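Pyruvate carboxylase n-terminal domain (Aquifex aeolicus, PDB 1ULZ) serves as the biotin carboxylase subunit of a pyruvate carboxylase, a protein of the ATP-grasp type that forms a two-chain assembly. Local coordinates at residues G361-R366 / I389-T394; C336-E341 / M384-I389. The protein carries 1 engineered substitution. All blocks are in the same frame, centred on the assembly; numbering follows the deposited sequence.

Contact 1: residues G361-R366 / I389-T394; sequences GGFGIR and ITWAPT
Arg366 and Ile389 grip each other through both backbone polar groups: Arg366 N donates to Ile389 O at 2.8 Å, and Ile389 N returns a bond to Arg366 O at 2.9 Å. This is the hydrogen-bonded pair of an antiparallel ladder, whose next rung, Ile365 with Thr390, is a non-hydrogen-bonded pair. Gly364 O then takes Trp391 N at 2.8 Å, in the carbonyl plane but bent to a C=O...N angle of 146°, and the CA of Thr390 adds a C-H...O contact to that oxygen at 3.2 Å. Gly364 takes a positive phi (76°) at the third position of the turn. Trp391 O accepts from Arg401 NH1, while Trp391 NE1 donates to Asn330 O. With its chain extended and CG anti to the backbone N (chi1 174°), Arg366 carries its guanidinium beyond Ile389 to salt bridges with Glu368 and Glu300. Phe363 CE1 comes to the edge of the indole, 4.3 Å from Trp391 CZ3. Within 361-366, Ile365 N donates to Gly362 O, closing a type II beta turn that leads directly into strand 365-369, outermost within this chain in an antiparallel sheet of the biotin carboxylase C-terminal domain.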
ATOM      1  N   GLY A 361       2.883   1.713   8.165  1.00 18.34           N
ATOM      2  CA  GLY A 361       3.119   1.350   6.781  1.00 17.78           C
ATOM      3  C   GLY A 361       3.715  -0.044   6.670  1.00 20.03           C
ATOM      4  O   GLY A 361       4.265  -0.582   7.635  1.00 18.81           O
ATOM      5  N   GLY A 362       3.602  -0.636   5.488  1.00 20.04           N
ATOM      6  CA  GLY A 362       4.135  -1.965   5.276  1.00 19.35           C
ATOM      7  C   GLY A 362       3.363  -2.714   4.213  1.00 20.01           C
ATOM      8  O   GLY A 362       2.485  -2.154   3.553  1.00 19.88           O
ATOM      9  N   PHE A 363       3.700  -3.988   4.053  1.00 20.90           N
ATOM     10  CA  PHE A 363       3.062  -4.873   3.086  1.00 20.00           C
ATOM     11  C   PHE A 363       1.551  -4.966   3.366  1.00 19.97           C
ATOM     12  O   PHE A 363       1.137  -5.290   4.481  1.00 19.86           O
ATOM     13  CB  PHE A 363       3.720  -6.256   3.189  1.00 21.60           C
ATOM     14  CG  PHE A 363       3.189  -7.275   2.214  1.00 23.29           C
ATOM     15  CD1 PHE A 363       1.863  -7.676   2.247  1.00 24.60           C
ATOM     16  CD2 PHE A 363       4.039  -7.872   1.293  1.00 24.42           C
ATOM     17  CE1 PHE A 363       1.393  -8.652   1.385  1.00 26.06           C
ATOM     18  CE2 PHE A 363       3.577  -8.849   0.429  1.00 25.57           C
ATOM     19  CZ  PHE A 363       2.256  -9.241   0.473  1.00 26.06           C
ATOM     20  N   GLY A 364       0.742  -4.669   2.350  1.00 18.55           N
ATOM     21  CA  GLY A 364      -0.704  -4.743   2.493  1.00 19.25           C
ATOM     22  C   GLY A 364      -1.366  -3.610   3.259  1.00 19.71           C
ATOM     23  O   GLY A 364      -2.539  -3.702   3.621  1.00 20.22           O
ATOM     24  N   ILE A 365      -0.624  -2.536   3.506  1.00 17.79           N
ATOM     25  CA  ILE A 365      -1.163  -1.406   4.246  1.00 18.02           C
ATOM     26  C   ILE A 365      -1.281  -0.162   3.379  1.00 18.07           C
ATOM     27  O   ILE A 365      -0.334   0.218   2.690  1.00 19.05           O
ATOM     28  CB  ILE A 365      -0.275  -1.063   5.467  1.00 18.63           C
ATOM     29  CG1 ILE A 365      -0.269  -2.234   6.453  1.00 15.90           C
ATOM     30  CG2 ILE A 365      -0.772   0.223   6.137  1.00 14.45           C
ATOM     31  CD1 ILE A 365       0.636  -2.003   7.637  1.00 17.31           C
ATOM     32  N   ARG A 366      -2.451   0.468   3.424  1.00 17.93           N
ATOM     33  CA  ARG A 366      -2.715   1.682   2.663  1.00 17.58           C
ATOM     34  C   ARG A 366      -3.346   2.729   3.573  1.00 17.96           C
ATOM     35  O   ARG A 366      -4.229   2.418   4.380  1.00 19.41           O
ATOM     36  CB  ARG A 366      -3.652   1.379   1.491  1.00 18.89           C
ATOM     37  CG  ARG A 366      -4.106   2.613   0.712  1.00 17.78           C
ATOM     38  CD  ARG A 366      -4.976   2.220  -0.474  1.00 18.69           C
ATOM     39  NE  ARG A 366      -5.598   3.382  -1.102  1.00 19.12           N
ATOM     40  CZ  ARG A 366      -6.433   3.322  -2.134  1.00 19.95           C
ATOM     41  NH1 ARG A 366      -6.756   2.149  -2.667  1.00 14.96           N
ATOM     42  NH2 ARG A 366      -6.941   4.440  -2.636  1.00 19.61           N
ATOM     43  N   ILE A 389      -6.602   1.192   5.605  1.00 19.45           N
ATOM     44  CA  ILE A 389      -7.048   0.026   4.853  1.00 19.52           C
ATOM     45  C   ILE A 389      -5.951  -1.036   4.781  1.00 20.20           C
ATOM     46  O   ILE A 389      -4.803  -0.728   4.458  1.00 20.81           O
ATOM     47  CB  ILE A 389      -7.441   0.417   3.406  1.00 19.34           C
ATOM     48  CG1 ILE A 389      -8.447   1.566   3.424  1.00 18.22           C
ATOM     49  CG2 ILE A 389      -8.027  -0.788   2.675  1.00 19.08           C
ATOM     50  CD1 ILE A 389      -7.844   2.902   3.102  1.00 17.62           C
ATOM     51  N   THR A 390      -6.307  -2.280   5.087  1.00 20.20           N
ATOM     52  CA  THR A 390      -5.350  -3.383   5.039  1.00 20.95           C
ATOM     53  C   THR A 390      -5.851  -4.504   4.131  1.00 22.70           C
ATOM     54  O   THR A 390      -7.046  -4.812   4.107  1.00 22.53           O
ATOM     55  CB  THR A 390      -5.081  -3.986   6.445  1.00 21.43           C
ATOM     56  OG1 THR A 390      -6.310  -4.460   7.018  1.00 21.81           O
ATOM     57  CG2 THR A 390      -4.446  -2.945   7.361  1.00 20.00           C
ATOM     58  N   TRP A 391      -4.934  -5.102   3.378  1.00 22.19           N
ATOM     59  CA  TRP A 391      -5.274  -6.203   2.479  1.00 22.21           C
ATOM     60  C   TRP A 391      -4.474  -7.456   2.843  1.00 21.44           C
ATOM     61  O   TRP A 391      -3.324  -7.361   3.263  1.00 20.99           O
ATOM     62  CB  TRP A 391      -4.967  -5.832   1.024  1.00 22.07           C
ATOM     63  CG  TRP A 391      -5.220  -6.967   0.083  1.00 21.97           C
ATOM     64  CD1 TRP A 391      -6.389  -7.245  -0.568  1.00 22.01           C
ATOM     65  CD2 TRP A 391      -4.329  -8.052  -0.215  1.00 22.12           C
ATOM     66  NE1 TRP A 391      -6.283  -8.436  -1.243  1.00 22.11           N
ATOM     67  CE2 TRP A 391      -5.031  -8.954  -1.041  1.00 22.28           C
ATOM     68  CE3 TRP A 391      -3.009  -8.353   0.144  1.00 22.26           C
ATOM     69  CZ2 TRP A 391      -4.457 -10.134  -1.514  1.00 21.77           C
ATOM     70  CZ3 TRP A 391      -2.443  -9.522  -0.323  1.00 22.46           C
ATOM     71  CH2 TRP A 391      -3.166 -10.400  -1.143  1.00 23.26           C
ATOM     72  N   ALA A 392      -5.088  -8.622   2.666  1.00 21.30           N
ATOM     73  CA  ALA A 392      -4.444  -9.907   2.947  1.00 21.79           C
ATOM     74  C   ALA A 392      -5.171 -11.001   2.160  1.00 22.56           C
ATOM     75  O   ALA A 392      -6.319 -10.822   1.763  1.00 23.13           O
ATOM     76  CB  ALA A 392      -4.486 -10.211   4.450  1.00 20.20           C
ATOM     77  N   PRO A 393      -4.510 -12.151   1.932  1.00 22.93           N
ATOM     78  CA  PRO A 393      -5.070 -13.288   1.189  1.00 22.98           C
ATOM     79  C   PRO A 393      -6.326 -13.917   1.796  1.00 23.33           C
ATOM     80  O   PRO A 393      -7.196 -14.412   1.076  1.00 22.56           O
ATOM     81  CB  PRO A 393      -3.910 -14.284   1.149  1.00 23.84           C
ATOM     82  CG  PRO A 393      -2.702 -13.406   1.223  1.00 25.49           C
ATOM     83  CD  PRO A 393      -3.098 -12.399   2.269  1.00 22.99           C
ATOM     84  N   THR A 394      -6.409 -13.906   3.119  1.00 22.65           N
ATOM     85  CA  THR A 394      -7.545 -14.496   3.814  1.00 23.47           C
ATOM     86  C   THR A 394      -8.133 -13.560   4.859  1.00 23.66           C
ATOM     87  O   THR A 394      -7.472 -12.631   5.325  1.00 24.92           O
ATOM     88  CB  THR A 394      -7.138 -15.789   4.525  1.00 23.45           C
ATOM     89  OG1 THR A 394      -6.159 -15.486   5.529  1.00 22.90           O
ATOM     90  CG2 THR A 394      -6.559 -16.781   3.536  1.00 22.62           C
TER

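Contact 2: residues C336-E341 / M384-I389; sequences CRINAE and MIAKLI
Cys336 opens the pairing with Leu388: its N donates to Leu388 O at 2.9 Å and its O accepts Leu388 N at 3.1 Å, an antiparallel hydrogen-bonded pair. The short strand axes approach to 4.5 Å, with 154° between their directions. Arg337 lies on the other face, beside Lys387. Its extended chain passes obliquely across the end of Met384, whose CE lies 4.1 Å from Arg337 CD; the bend of the methionine at chi3 (-62°) brings the methyl there. The guanidinium is held by Glu239 and Glu295, and the amine of Lys387 by Glu12 and the carbonyl of Val294. Ile338 returns to the face of Cys336 and donates from N to Ala386 O. Its CB packs against that of Ala386, and helices 395-407 and 418-426 pack against this face through Leu406 and Leu421. Ile338 O accepts two donors, Ile385 N at 2.7 Å and Ala386 N at 3.2 Å, the second on a lone pair in the carbonyl plane. From here the register slips by one residue, so Asn339 pairs with Met384 and sets OD1 3.3 Å from Met384 CA. Ala340, centre of an inverse gamma turn, rests its CB against Ile385 CD1 at 3.8 Å, while Glu341 turns back to accept a weak bond from Asn339 ND2. Two successive residues, Ile385 and Ala386, thus face the single Ile338, with Ile385 at a helix-like psi of -44°: a classic beta bulge in an antiparallel sheet.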
ATOM      1  N   CYS A 336     -10.924   0.911   8.276  1.00 21.21           N
ATOM      2  CA  CYS A 336     -11.382   1.438   9.550  1.00 21.12           C
ATOM      3  C   CYS A 336     -11.291   2.953   9.523  1.00 22.17           C
ATOM      4  O   CYS A 336     -10.277   3.518   9.099  1.00 21.24           O
ATOM      5  CB  CYS A 336     -10.519   0.918  10.692  1.00 21.43           C
ATOM      6  SG  CYS A 336     -10.596  -0.842  10.941  1.00 24.38           S
ATOM      7  N   ARG A 337     -12.347   3.613   9.980  1.00 20.68           N
ATOM      8  CA  ARG A 337     -12.346   5.061  10.008  1.00 21.30           C
ATOM      9  C   ARG A 337     -11.735   5.580  11.307  1.00 21.52           C
ATOM     10  O   ARG A 337     -12.221   5.305  12.399  1.00 20.91           O
ATOM     11  CB  ARG A 337     -13.771   5.593   9.821  1.00 23.31           C
ATOM     12  CG  ARG A 337     -14.428   5.021   8.576  1.00 26.20           C
ATOM     13  CD  ARG A 337     -15.527   5.908   8.040  1.00 30.45           C
ATOM     14  NE  ARG A 337     -16.181   5.299   6.887  1.00 30.34           N
ATOM     15  CZ  ARG A 337     -17.150   5.878   6.188  1.00 32.24           C
ATOM     16  NH1 ARG A 337     -17.579   7.089   6.523  1.00 31.87           N
ATOM     17  NH2 ARG A 337     -17.696   5.243   5.160  1.00 32.39           N
ATOM     18  N   ILE A 338     -10.638   6.307  11.162  1.00 22.12           N
ATOM     19  CA  ILE A 338      -9.929   6.894  12.282  1.00 23.67           C
ATOM     20  C   ILE A 338     -10.528   8.289  12.449  1.00 23.78           C
ATOM     21  O   ILE A 338     -10.163   9.219  11.729  1.00 21.61           O
ATOM     22  CB  ILE A 338      -8.424   7.032  11.971  1.00 24.42           C
ATOM     23  CG1 ILE A 338      -7.878   5.717  11.403  1.00 25.72           C
ATOM     24  CG2 ILE A 338      -7.660   7.433  13.231  1.00 24.60           C
ATOM     25  CD1 ILE A 338      -7.829   4.583  12.388  1.00 25.10           C
ATOM     26  N   ASN A 339     -11.462   8.423  13.383  1.00 25.12           N
ATOM     27  CA  ASN A 339     -12.112   9.709  13.620  1.00 26.54           C
ATOM     28  C   ASN A 339     -11.754  10.289  14.975  1.00 28.05           C
ATOM     29  O   ASN A 339     -11.514   9.561  15.939  1.00 26.97           O
ATOM     30  CB  ASN A 339     -13.640   9.575  13.561  1.00 25.81           C
ATOM     31  CG  ASN A 339     -14.125   8.916  12.290  1.00 26.39           C
ATOM     32  OD1 ASN A 339     -13.582   9.153  11.217  1.00 27.18           O
ATOM     33  ND2 ASN A 339     -15.166   8.095  12.403  1.00 23.37           N
ATOM     34  N   ALA A 340     -11.723  11.612  15.036  1.00 29.47           N
ATOM     35  CA  ALA A 340     -11.452  12.306  16.283  1.00 32.56           C
ATOM     36  C   ALA A 340     -12.800  12.365  16.994  1.00 34.38           C
ATOM     37  O   ALA A 340     -13.560  13.320  16.831  1.00 36.04           O
ATOM     38  CB  ALA A 340     -10.941  13.712  16.011  1.00 30.65           C
ATOM     39  N   GLU A 341     -13.104  11.325  17.757  1.00 36.34           N
ATOM     40  CA  GLU A 341     -14.357  11.265  18.491  1.00 39.85           C
ATOM     41  C   GLU A 341     -14.233  10.276  19.645  1.00 41.46           C
ATOM     42  O   GLU A 341     -13.374   9.387  19.618  1.00 41.53           O
ATOM     43  CB  GLU A 341     -15.495  10.853  17.552  1.00 39.88           C
ATOM     44  CG  GLU A 341     -15.224   9.607  16.729  1.00 40.88           C
ATOM     45  CD  GLU A 341     -16.306   9.347  15.694  1.00 40.74           C
ATOM     46  OE1 GLU A 341     -16.780  10.326  15.079  1.00 39.19           O
ATOM     47  OE2 GLU A 341     -16.673   8.167  15.481  1.00 41.70           O
ATOM     48  N   MET A 384     -13.217  13.019  10.626  1.00 27.73           N
ATOM     49  CA  MET A 384     -12.297  12.023  10.084  1.00 28.01           C
ATOM     50  C   MET A 384     -10.845  12.504  10.081  1.00 26.68           C
ATOM     51  O   MET A 384     -10.548  13.616   9.645  1.00 25.20           O
ATOM     52  CB  MET A 384     -12.718  11.654   8.656  1.00 30.68           C
ATOM     53  CG  MET A 384     -11.957  10.474   8.036  1.00 36.71           C
ATOM     54  SD  MET A 384     -12.598  10.040   6.373  1.00 40.36           S
ATOM     55  CE  MET A 384     -14.302   9.584   6.805  1.00 37.48           C
ATOM     56  N   ILE A 385      -9.948  11.666  10.588  1.00 25.13           N
ATOM     57  CA  ILE A 385      -8.529  11.991  10.606  1.00 24.24           C
ATOM     58  C   ILE A 385      -7.851  11.225   9.471  1.00 23.14           C
ATOM     59  O   ILE A 385      -7.036  11.774   8.736  1.00 22.23           O
ATOM     60  CB  ILE A 385      -7.865  11.570  11.930  1.00 26.08           C
ATOM     61  CG1 ILE A 385      -8.536  12.290  13.099  1.00 26.53           C
ATOM     62  CG2 ILE A 385      -6.366  11.877  11.882  1.00 23.39           C
ATOM     63  CD1 ILE A 385      -8.050  11.823  14.445  1.00 25.84           C
ATOM     64  N   ALA A 386      -8.203   9.949   9.336  1.00 21.82           N
ATOM     65  CA  ALA A 386      -7.627   9.108   8.296  1.00 21.89           C
ATOM     66  C   ALA A 386      -8.456   7.856   8.043  1.00 21.12           C
ATOM     67  O   ALA A 386      -9.335   7.507   8.825  1.00 20.84           O
ATOM     68  CB  ALA A 386      -6.205   8.703   8.685  1.00 19.70           C
ATOM     69  N   LYS A 387      -8.173   7.194   6.928  1.00 19.78           N
ATOM     70  CA  LYS A 387      -8.833   5.947   6.581  1.00 19.03           C
ATOM     71  C   LYS A 387      -7.727   4.914   6.433  1.00 18.49           C
ATOM     72  O   LYS A 387      -6.908   5.002   5.519  1.00 17.74           O
ATOM     73  CB  LYS A 387      -9.606   6.064   5.266  1.00 17.09           C
ATOM     74  CG  LYS A 387     -10.810   6.983   5.335  1.00 19.65           C
ATOM     75  CD  LYS A 387     -11.655   6.898   4.075  1.00 19.89           C
ATOM     76  CE  LYS A 387     -10.866   7.272   2.834  1.00 18.65           C
ATOM     77  NZ  LYS A 387     -11.761   7.487   1.664  1.00 21.50           N
ATOM     78  N   LEU A 388      -7.700   3.954   7.350  1.00 17.87           N
ATOM     79  CA  LEU A 388      -6.698   2.893   7.332  1.00 17.99           C
ATOM     80  C   LEU A 388      -7.275   1.654   6.653  1.00 18.11           C
ATOM     81  O   LEU A 388      -8.309   1.134   7.069  1.00 17.50           O
ATOM     82  CB  LEU A 388      -6.274   2.552   8.760  1.00 16.86           C
ATOM     83  CG  LEU A 388      -5.269   1.413   8.929  1.00 18.05           C
ATOM     84  CD1 LEU A 388      -3.950   1.758   8.230  1.00 17.56           C
ATOM     85  CD2 LEU A 388      -5.051   1.168  10.414  1.00 16.84           C
ATOM     86  N   ILE A 389      -6.602   1.192   5.605  1.00 19.45           N
ATOM     87  CA  ILE A 389      -7.048   0.026   4.853  1.00 19.52           C
ATOM     88  C   ILE A 389      -5.951  -1.036   4.781  1.00 20.20           C
ATOM     89  O   ILE A 389      -4.803  -0.728   4.458  1.00 20.81           O
ATOM     90  CB  ILE A 389      -7.441   0.417   3.406  1.00 19.34           C
ATOM     91  CG1 ILE A 389      -8.447   1.566   3.424  1.00 18.22           C
ATOM     92  CG2 ILE A 389      -8.027  -0.788   2.675  1.00 19.08           C
ATOM     93  CD1 ILE A 389      -7.844   2.902   3.102  1.00 17.62           C
TER

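In the fold
Running from the N terminus, the chain lays down 336-341 first, then 361-366, and returns along strand 384-392, which carries 384-389 and the start of 389-394. Contact 2 closes a loop with 42 residues between its segments and contact 1 one with 22. Because segment 361-366 falls inside the longer loop and 389-394 continues beyond it, the two cross. Strand 384-392 lies between 332-339 and 365-369 in the same antiparallel sheet, pairing with one in each contact, and Ile389 is shared by both. Their centres are 16 Å apart, yet Leu388 CD1 packs against Ile365 CG2. Contact 2 is buried within the chain, whereas contact 1 reaches the second subunit, where Gly361 O meets Arg19 of that chain.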